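PDB 6CCG: methyl-CpG-binding domain protein 3 from Homo sapiens, which binds methylated CpG DNA through its methyl-CpG-binding domain and probably takes part in transcriptional control. Local coordinates for residues 8-20 with 55-69. Sequence-based numbering, arbitrary orientation. Where two conformers were deposited one is given.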
ATOM      1  N   TRP A   8       3.011   8.804  -2.209  1.00 43.17           N
ATOM      2  CA  TRP A   8       4.478   8.980  -2.298  1.00 45.15           C
ATOM      3  C   TRP A   8       5.256   7.732  -1.808  1.00 42.30           C
ATOM      4  O   TRP A   8       4.655   6.665  -1.560  1.00 37.88           O
ATOM      5  CB  TRP A   8       4.926  10.285  -1.597  1.00 49.12           C
ATOM      6  CG  TRP A   8       4.593  10.430  -0.142  1.00 50.47           C
ATOM      7  CD1 TRP A   8       5.355  10.035   0.917  1.00 52.15           C
ATOM      8  CD2 TRP A   8       3.452  11.109   0.414  1.00 52.62           C
ATOM      9  NE1 TRP A   8       4.753  10.393   2.107  1.00 52.38           N
ATOM     10  CE2 TRP A   8       3.583  11.055   1.832  1.00 52.86           C
ATOM     11  CE3 TRP A   8       2.335  11.757  -0.145  1.00 52.41           C
ATOM     12  CZ2 TRP A   8       2.629  11.616   2.705  1.00 52.92           C
ATOM     13  CZ3 TRP A   8       1.379  12.315   0.718  1.00 53.43           C
ATOM     14  CH2 TRP A   8       1.533  12.234   2.138  1.00 53.76           C
ATOM     15  N   GLU A   9       6.588   7.855  -1.734  1.00 43.31           N
ATOM     16  CA  GLU A   9       7.448   6.720  -1.390  0.70 43.16           C
ATOM     17  C   GLU A   9       7.042   6.089  -0.057  1.00 40.45           C
ATOM     18  O   GLU A   9       6.749   6.799   0.921  1.00 41.42           O
ATOM     19  CB  GLU A   9       8.934   7.143  -1.360  0.70 46.60           C
ATOM     20  CG  GLU A   9       9.531   7.442  -2.730  0.70 50.33           C
ATOM     21  CD  GLU A   9       9.530   6.232  -3.681  0.70 51.53           C
ATOM     22  OE1 GLU A   9       9.946   5.129  -3.258  0.70 50.34           O
ATOM     23  OE2 GLU A   9       9.098   6.398  -4.864  0.70 54.17           O
ATOM     24  N   CYS A  10       6.972   4.755  -0.045  1.00 37.49           N
ATOM     25  CA  CYS A  10       6.724   3.999   1.176  1.00 36.39           C
ATOM     26  C   CYS A  10       8.098   3.530   1.686  1.00 38.61           C
ATOM     27  O   CYS A  10       8.684   2.645   1.085  1.00 38.00           O
ATOM     28  CB  CYS A  10       5.849   2.791   0.912  1.00 33.93           C
ATOM     29  SG  CYS A  10       5.483   1.914   2.432  1.00 34.21           S
ATOM     30  N   PRO A  11       8.587   4.122   2.779  1.00 40.91           N
ATOM     31  CA  PRO A  11       9.905   3.747   3.272  1.00 43.25           C
ATOM     32  C   PRO A  11       9.972   2.340   3.875  1.00 42.38           C
ATOM     33  O   PRO A  11      11.032   1.837   4.041  1.00 43.74           O
ATOM     34  CB  PRO A  11      10.211   4.818   4.327  1.00 45.19           C
ATOM     35  CG  PRO A  11       8.907   5.357   4.747  1.00 44.60           C
ATOM     36  CD  PRO A  11       7.984   5.226   3.582  1.00 42.72           C
ATOM     37  N   ALA A  12       8.840   1.735   4.207  1.00 40.82           N
ATOM     38  CA  ALA A  12       8.831   0.360   4.697  1.00 40.03           C
ATOM     39  C   ALA A  12       9.107  -0.701   3.594  1.00 38.98           C
ATOM     40  O   ALA A  12       9.326  -1.849   3.917  1.00 40.00           O
ATOM     41  CB  ALA A  12       7.515   0.062   5.391  1.00 38.26           C
ATOM     42  N   LEU A  13       9.055  -0.296   2.318  1.00 38.51           N
ATOM     43  CA  LEU A  13       9.254  -1.191   1.160  1.00 39.11           C
ATOM     44  C   LEU A  13      10.544  -0.778   0.393  1.00 39.87           C
ATOM     45  O   LEU A  13      11.130   0.252   0.690  1.00 39.52           O
ATOM     46  CB  LEU A  13       8.017  -1.125   0.239  1.00 38.60           C
ATOM     47  CG  LEU A  13       6.677  -1.538   0.875  1.00 37.99           C
ATOM     48  CD1 LEU A  13       5.543  -1.257  -0.079  1.00 38.43           C
ATOM     49  CD2 LEU A  13       6.682  -3.004   1.258  1.00 38.63           C
ATOM     50  N   PRO A  14      10.984  -1.587  -0.595  1.00 40.66           N
ATOM     51  CA  PRO A  14      12.258  -1.265  -1.257  1.00 43.44           C
ATOM     52  C   PRO A  14      12.202   0.058  -2.020  1.00 43.44           C
ATOM     53  O   PRO A  14      11.106   0.638  -2.202  1.00 41.05           O
ATOM     54  CB  PRO A  14      12.462  -2.446  -2.224  1.00 44.11           C
ATOM     55  CG  PRO A  14      11.740  -3.563  -1.589  1.00 43.14           C
ATOM     56  CD  PRO A  14      10.478  -2.889  -1.048  1.00 40.94           C
ATOM     57  N   GLN A  15      13.361   0.514  -2.444  1.00 44.00           N
ATOM     58  CA  GLN A  15      13.513   1.762  -3.221  1.00 45.31           C
ATOM     59  C   GLN A  15      12.556   1.805  -4.392  1.00 45.26           C
ATOM     60  O   GLN A  15      12.406   0.823  -5.133  1.00 45.15           O
ATOM     61  CB  GLN A  15      14.965   1.919  -3.739  1.00 47.86           C
ATOM     62  N   GLY A  16      11.858   2.931  -4.516  1.00 45.59           N
ATOM     63  CA  GLY A  16      10.926   3.167  -5.608  1.00 45.43           C
ATOM     64  C   GLY A  16       9.483   2.703  -5.417  1.00 43.17           C
ATOM     65  O   GLY A  16       8.653   3.013  -6.248  1.00 43.22           O
ATOM     66  N   TRP A  17       9.176   1.951  -4.338  1.00 41.34           N
ATOM     67  CA  TRP A  17       7.792   1.522  -4.092  1.00 39.55           C
ATOM     68  C   TRP A  17       7.030   2.690  -3.458  1.00 38.47           C
ATOM     69  O   TRP A  17       7.559   3.385  -2.575  1.00 38.67           O
ATOM     70  CB  TRP A  17       7.709   0.297  -3.182  1.00 38.53           C
ATOM     71  CG  TRP A  17       7.995  -1.003  -3.877  1.00 39.89           C
ATOM     72  CD1 TRP A  17       9.247  -1.513  -4.196  1.00 42.06           C
ATOM     73  CD2 TRP A  17       7.048  -1.975  -4.309  1.00 38.65           C
ATOM     74  NE1 TRP A  17       9.116  -2.741  -4.798  1.00 41.85           N
ATOM     75  CE2 TRP A  17       7.789  -3.053  -4.891  1.00 41.88           C
ATOM     76  CE3 TRP A  17       5.645  -2.055  -4.281  1.00 38.73           C
ATOM     77  CZ2 TRP A  17       7.167  -4.188  -5.431  1.00 41.79           C
ATOM     78  CZ3 TRP A  17       5.035  -3.164  -4.810  1.00 39.09           C
ATOM     79  CH2 TRP A  17       5.816  -4.239  -5.387  1.00 39.81           C
ATOM     80  N   GLU A  18       5.809   2.895  -3.902  1.00 38.90           N
ATOM     81  CA  GLU A  18       4.980   4.007  -3.376  1.00 38.89           C
ATOM     82  C   GLU A  18       3.697   3.508  -2.762  1.00 36.43           C
ATOM     83  O   GLU A  18       3.204   2.424  -3.139  1.00 34.39           O
ATOM     84  CB  GLU A  18       4.708   5.002  -4.488  1.00 41.72           C
ATOM     85  CG  GLU A  18       5.937   5.806  -4.855  1.00 43.78           C
ATOM     86  CD  GLU A  18       5.758   6.684  -6.065  1.00 46.47           C
ATOM     87  OE1 GLU A  18       4.650   6.739  -6.650  1.00 46.88           O
ATOM     88  OE2 GLU A  18       6.745   7.328  -6.426  1.00 51.15           O
ATOM     89  N   ARG A  19       3.166   4.290  -1.794  1.00 35.06           N
ATOM     90  CA  ARG A  19       1.896   4.000  -1.111  1.00 34.53           C
ATOM     91  C   ARG A  19       0.876   5.126  -1.443  1.00 35.51           C
ATOM     92  O   ARG A  19       1.243   6.274  -1.519  1.00 34.93           O
ATOM     93  CB  ARG A  19       2.105   3.951   0.419  1.00 35.74           C
ATOM     94  CG  ARG A  19       0.835   3.720   1.244  1.00 36.93           C
ATOM     95  CD  ARG A  19       1.140   3.492   2.747  1.00 37.91           C
ATOM     96  NE  ARG A  19      -0.108   3.320   3.508  1.00 36.63           N
ATOM     97  CZ  ARG A  19      -0.871   4.314   3.952  1.00 39.38           C
ATOM     98  NH1 ARG A  19      -0.535   5.604   3.748  1.00 41.76           N
ATOM     99  NH2 ARG A  19      -1.984   4.030   4.630  1.00 38.97           N
ATOM    100  N   GLU A  20      -0.382   4.746  -1.655  1.00 34.12           N
ATOM    101  CA  GLU A  20      -1.438   5.688  -2.020  1.00 36.67           C
ATOM    102  C   GLU A  20      -2.663   5.421  -1.168  1.00 35.55           C
ATOM    103  O   GLU A  20      -3.032   4.263  -0.949  1.00 32.43           O
ATOM    104  CB  GLU A  20      -1.810   5.561  -3.505  1.00 37.87           C
ATOM    105  CG  GLU A  20      -2.985   6.420  -3.966  1.00 40.56           C
ATOM    106  CD  GLU A  20      -3.329   6.165  -5.411  1.00 42.60           C
ATOM    107  OE1 GLU A  20      -3.802   5.045  -5.732  1.00 40.57           O
ATOM    108  OE2 GLU A  20      -3.125   7.079  -6.230  1.00 45.30           O
ATOM    109  N   LEU A  55       7.056  -9.276  -3.296  1.00 47.71           N
ATOM    110  CA  LEU A  55       8.092  -8.908  -2.320  1.00 48.96           C
ATOM    111  C   LEU A  55       8.390  -9.933  -1.240  1.00 50.64           C
ATOM    112  O   LEU A  55       9.436  -9.831  -0.580  1.00 55.13           O
ATOM    113  CB  LEU A  55       7.674  -7.589  -1.645  1.00 47.34           C
ATOM    114  CG  LEU A  55       7.796  -6.345  -2.495  1.00 46.06           C
ATOM    115  CD1 LEU A  55       7.303  -5.155  -1.694  1.00 43.59           C
ATOM    116  CD2 LEU A  55       9.258  -6.137  -2.950  1.00 47.76           C
ATOM    117  N   GLY A  56       7.498 -10.922  -1.059  1.00 52.09           N
ATOM    118  CA  GLY A  56       7.630 -11.944  -0.010  1.00 54.49           C
ATOM    119  C   GLY A  56       8.991 -12.616   0.044  1.00 59.72           C
ATOM    120  O   GLY A  56       9.492 -12.902   1.127  1.00 60.65           O
ATOM    121  N   GLY A  57       9.591 -12.864  -1.128  1.00 64.24           N
ATOM    122  CA  GLY A  57      10.962 -13.402  -1.212  1.00 69.77           C
ATOM    123  C   GLY A  57      11.982 -12.336  -0.855  1.00 71.48           C
ATOM    124  O   GLY A  57      12.695 -12.466   0.141  1.00 75.66           O
ATOM    125  N   SER A  58      12.016 -11.268  -1.670  1.00 71.51           N
ATOM    126  CA  SER A  58      12.878 -10.073  -1.466  1.00 71.16           C
ATOM    127  C   SER A  58      13.032  -9.614  -0.010  1.00 70.31           C
ATOM    128  O   SER A  58      14.106  -9.147   0.375  1.00 68.92           O
ATOM    129  CB  SER A  58      12.320  -8.867  -2.258  1.00 70.98           C
ATOM    130  OG  SER A  58      12.240  -9.132  -3.643  1.00 74.89           O
ATOM    131  N   MET A  59      11.947  -9.702   0.779  1.00 65.63           N
ATOM    132  CA  MET A  59      11.941  -9.170   2.141  1.00 62.42           C
ATOM    133  C   MET A  59      10.891  -9.797   3.036  1.00 59.77           C
ATOM    134  O   MET A  59       9.916 -10.392   2.564  1.00 62.33           O
ATOM    135  CB  MET A  59      11.671  -7.679   2.083  1.00 60.10           C
ATOM    136  CG  MET A  59      10.321  -7.343   1.450  1.00 56.32           C
ATOM    137  SD  MET A  59      10.044  -5.602   1.389  1.00 54.95           S
ATOM    138  CE  MET A  59       9.697  -5.205   3.099  1.00 54.36           C
ATOM    139  N   ASP A  60      11.068  -9.571   4.330  1.00 58.80           N
ATOM    140  CA  ASP A  60      10.151 -10.030   5.370  1.00 58.08           C
ATOM    141  C   ASP A  60       8.898  -9.122   5.419  1.00 54.78           C
ATOM    142  O   ASP A  60       8.986  -7.971   5.825  1.00 53.65           O
ATOM    143  CB  ASP A  60      10.895  -9.985   6.714  1.00 60.60           C
ATOM    144  CG  ASP A  60      10.131 -10.632   7.860  1.00 60.73           C
ATOM    145  OD1 ASP A  60       9.004 -11.129   7.670  1.00 59.33           O
ATOM    146  OD2 ASP A  60      10.705 -10.651   8.972  1.00 63.35           O
ATOM    147  N   LEU A  61       7.754  -9.655   5.005  1.00 54.28           N
ATOM    148  CA  LEU A  61       6.453  -8.941   5.133  1.00 51.67           C
ATOM    149  C   LEU A  61       5.566  -9.456   6.263  1.00 51.77           C
ATOM    150  O   LEU A  61       4.407  -9.039   6.361  1.00 53.14           O
ATOM    151  CB  LEU A  61       5.663  -8.988   3.818  1.00 50.61           C
ATOM    152  CG  LEU A  61       6.219  -8.231   2.630  1.00 51.31           C
ATOM    153  CD1 LEU A  61       5.297  -8.422   1.454  1.00 52.45           C
ATOM    154  CD2 LEU A  61       6.396  -6.751   2.911  1.00 50.73           C
ATOM    155  N   SER A  62       6.090 -10.307   7.141  1.00 53.33           N
ATOM    156  CA  SER A  62       5.251 -10.896   8.203  1.00 53.54           C
ATOM    157  C   SER A  62       4.642  -9.831   9.151  1.00 52.04           C
ATOM    158  O   SER A  62       3.493  -9.967   9.570  1.00 52.99           O
ATOM    159  CB  SER A  62       6.030 -11.938   8.994  1.00 56.28           C
ATOM    160  OG  SER A  62       7.226 -11.393   9.502  1.00 57.95           O
ATOM    161  N   THR A  63       5.400  -8.769   9.449  1.00 49.68           N
ATOM    162  CA  THR A  63       4.925  -7.677  10.333  1.00 48.21           C
ATOM    163  C   THR A  63       4.586  -6.365   9.595  1.00 44.82           C
ATOM    164  O   THR A  63       4.443  -5.321  10.230  1.00 43.66           O
ATOM    165  CB  THR A  63       5.971  -7.364  11.413  1.00 50.26           C
ATOM    166  OG1 THR A  63       7.184  -6.932  10.791  1.00 48.47           O
ATOM    167  CG2 THR A  63       6.224  -8.582  12.291  1.00 52.87           C
ATOM    168  N   PHE A  64       4.478  -6.420   8.263  1.00 42.96           N
ATOM    169  CA  PHE A  64       4.105  -5.270   7.464  1.00 40.53           C
ATOM    170  C   PHE A  64       2.567  -5.094   7.522  1.00 39.12           C
ATOM    171  O   PHE A  64       1.816  -5.994   7.156  1.00 37.99           O
ATOM    172  CB  PHE A  64       4.547  -5.433   6.018  1.00 39.82           C
ATOM    173  CG  PHE A  64       4.155  -4.286   5.129  1.00 38.43           C
ATOM    174  CD1 PHE A  64       4.777  -3.033   5.262  1.00 39.63           C
ATOM    175  CD2 PHE A  64       3.175  -4.435   4.180  1.00 37.47           C
ATOM    176  CE1 PHE A  64       4.415  -1.955   4.444  1.00 38.71           C
ATOM    177  CE2 PHE A  64       2.807  -3.365   3.352  1.00 36.49           C
ATOM    178  CZ  PHE A  64       3.440  -2.123   3.482  1.00 36.95           C
ATOM    179  N   ASP A  65       2.142  -3.931   7.992  1.00 38.27           N
ATOM    180  CA  ASP A  65       0.708  -3.593   8.128  1.00 36.56           C
ATOM    181  C   ASP A  65       0.308  -2.874   6.866  1.00 34.67           C
ATOM    182  O   ASP A  65       0.641  -1.698   6.667  1.00 33.43           O
ATOM    183  CB  ASP A  65       0.485  -2.727   9.361  1.00 39.29           C
ATOM    184  CG  ASP A  65      -1.031  -2.403   9.604  1.00 38.84           C
ATOM    185  OD1 ASP A  65      -1.698  -1.900   8.713  1.00 40.10           O
ATOM    186  OD2 ASP A  65      -1.512  -2.707  10.650  1.00 42.66           O
ATOM    187  N   PHE A  66      -0.385  -3.592   5.995  1.00 33.72           N
ATOM    188  CA  PHE A  66      -0.772  -3.082   4.690  1.00 34.11           C
ATOM    189  C   PHE A  66      -1.548  -1.772   4.852  1.00 33.36           C
ATOM    190  O   PHE A  66      -1.301  -0.809   4.144  1.00 30.94           O
ATOM    191  CB  PHE A  66      -1.614  -4.127   3.959  1.00 34.21           C
ATOM    192  CG  PHE A  66      -1.982  -3.757   2.544  1.00 33.37           C
ATOM    193  CD1 PHE A  66      -3.142  -3.007   2.273  1.00 32.62           C
ATOM    194  CD2 PHE A  66      -1.198  -4.173   1.488  1.00 33.43           C
ATOM    195  CE1 PHE A  66      -3.479  -2.682   0.958  1.00 32.37           C
ATOM    196  CE2 PHE A  66      -1.522  -3.837   0.162  1.00 33.51           C
ATOM    197  CZ  PHE A  66      -2.672  -3.101  -0.107  1.00 32.42           C
ATOM    198  N   ARG A  67      -2.438  -1.737   5.820  1.00 36.65           N
ATOM    199  CA  ARG A  67      -3.345  -0.582   5.980  1.00 37.20           C
ATOM    200  C   ARG A  67      -2.557   0.696   6.311  1.00 37.50           C
ATOM    201  O   ARG A  67      -2.825   1.746   5.706  1.00 36.38           O
ATOM    202  CB  ARG A  67      -4.398  -0.873   7.042  1.00 40.02           C
ATOM    203  CG  ARG A  67      -5.499   0.200   7.163  1.00 43.10           C
ATOM    204  CD  ARG A  67      -6.510  -0.181   8.236  1.00 46.18           C
ATOM    205  NE  ARG A  67      -5.898  -0.258   9.597  1.00 49.16           N
ATOM    206  CZ  ARG A  67      -5.558   0.796  10.373  1.00 52.37           C
ATOM    207  NH1 ARG A  67      -5.744   2.072   9.964  1.00 52.59           N
ATOM    208  NH2 ARG A  67      -5.003   0.579  11.581  1.00 54.83           N
ATOM    209  N   THR A  68      -1.563   0.593   7.226  1.00 35.88           N
ATOM    210  CA  THR A  68      -0.769   1.762   7.644  1.00 37.83           C
ATOM    211  C   THR A  68       0.516   1.996   6.843  1.00 36.81           C
ATOM    212  O   THR A  68       1.039   3.059   6.899  1.00 36.61           O
ATOM    213  CB  THR A  68      -0.344   1.694   9.153  1.00 40.23           C
ATOM    214  OG1 THR A  68       0.540   0.592   9.359  1.00 38.69           O
ATOM    215  CG2 THR A  68      -1.537   1.536  10.052  1.00 41.28           C
ATOM    216  N   GLY A  69       0.999   0.984   6.104  1.00 35.01           N
ATOM    217  CA  GLY A  69       2.255   1.086   5.340  1.00 37.84           C
ATOM    218  C   GLY A  69       3.537   0.961   6.138  1.00 38.50           C
ATOM    219  O   GLY A  69       4.600   1.308   5.639  1.00 41.08           O
TER
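In this methyl-CpG-binding domain, the loop joining strands 6-9 and 18-23, with the start of the second strand, packs against the end of helix 48-55 and the segment after it, L13 and L55 meeting at the centre and R19 securing one end. L13 CD2 lies 3.7 Å from L55 CD1, the two side chains crossing at about a right angle. L13 CD2 also sits over one face of the F64 ring, a CH-pi contact 4.2 Å from its centroid, while A12 CB approaches the edge of that ring. L55 CD1 in turn covers a face of W17, 3.9 Å from the centroid of the six-membered ring. P14 extends the apolar surface: its CG meets L55 CD2 tip to tip, and its CD touches M59 SD at 3.7 Å.

At the other end R19, with CG anti to the backbone N (chi1 177°) and the chain extended as far as NE, reaches the helically coiled residues 66-68. R19 NH2 donates to R67 O at 2.7 Å, with the acceptor close to the guanidinium plane, and T68 O lies over one face of the group; R19 NH1 forms a salt bridge with E21 OE2. G69 CA packs 3.7 Å from R19 CD, where a side chain at G69 would clash. A leucine in place of R19 would probably leave R67 O without this donor and E21 without this salt bridge. D65 OD1 accepts from T68 N in an Asx motif that, with the G69 N to D65 O bond, holds this bend, while R67 packs on a DNA phosphate.

Around this interface, L51 of helix 48-55 touches both W17 and F64, Y37 of strand 33-38 touches L13 and R19, and M71 of strand 70-71 touches M59 and F64.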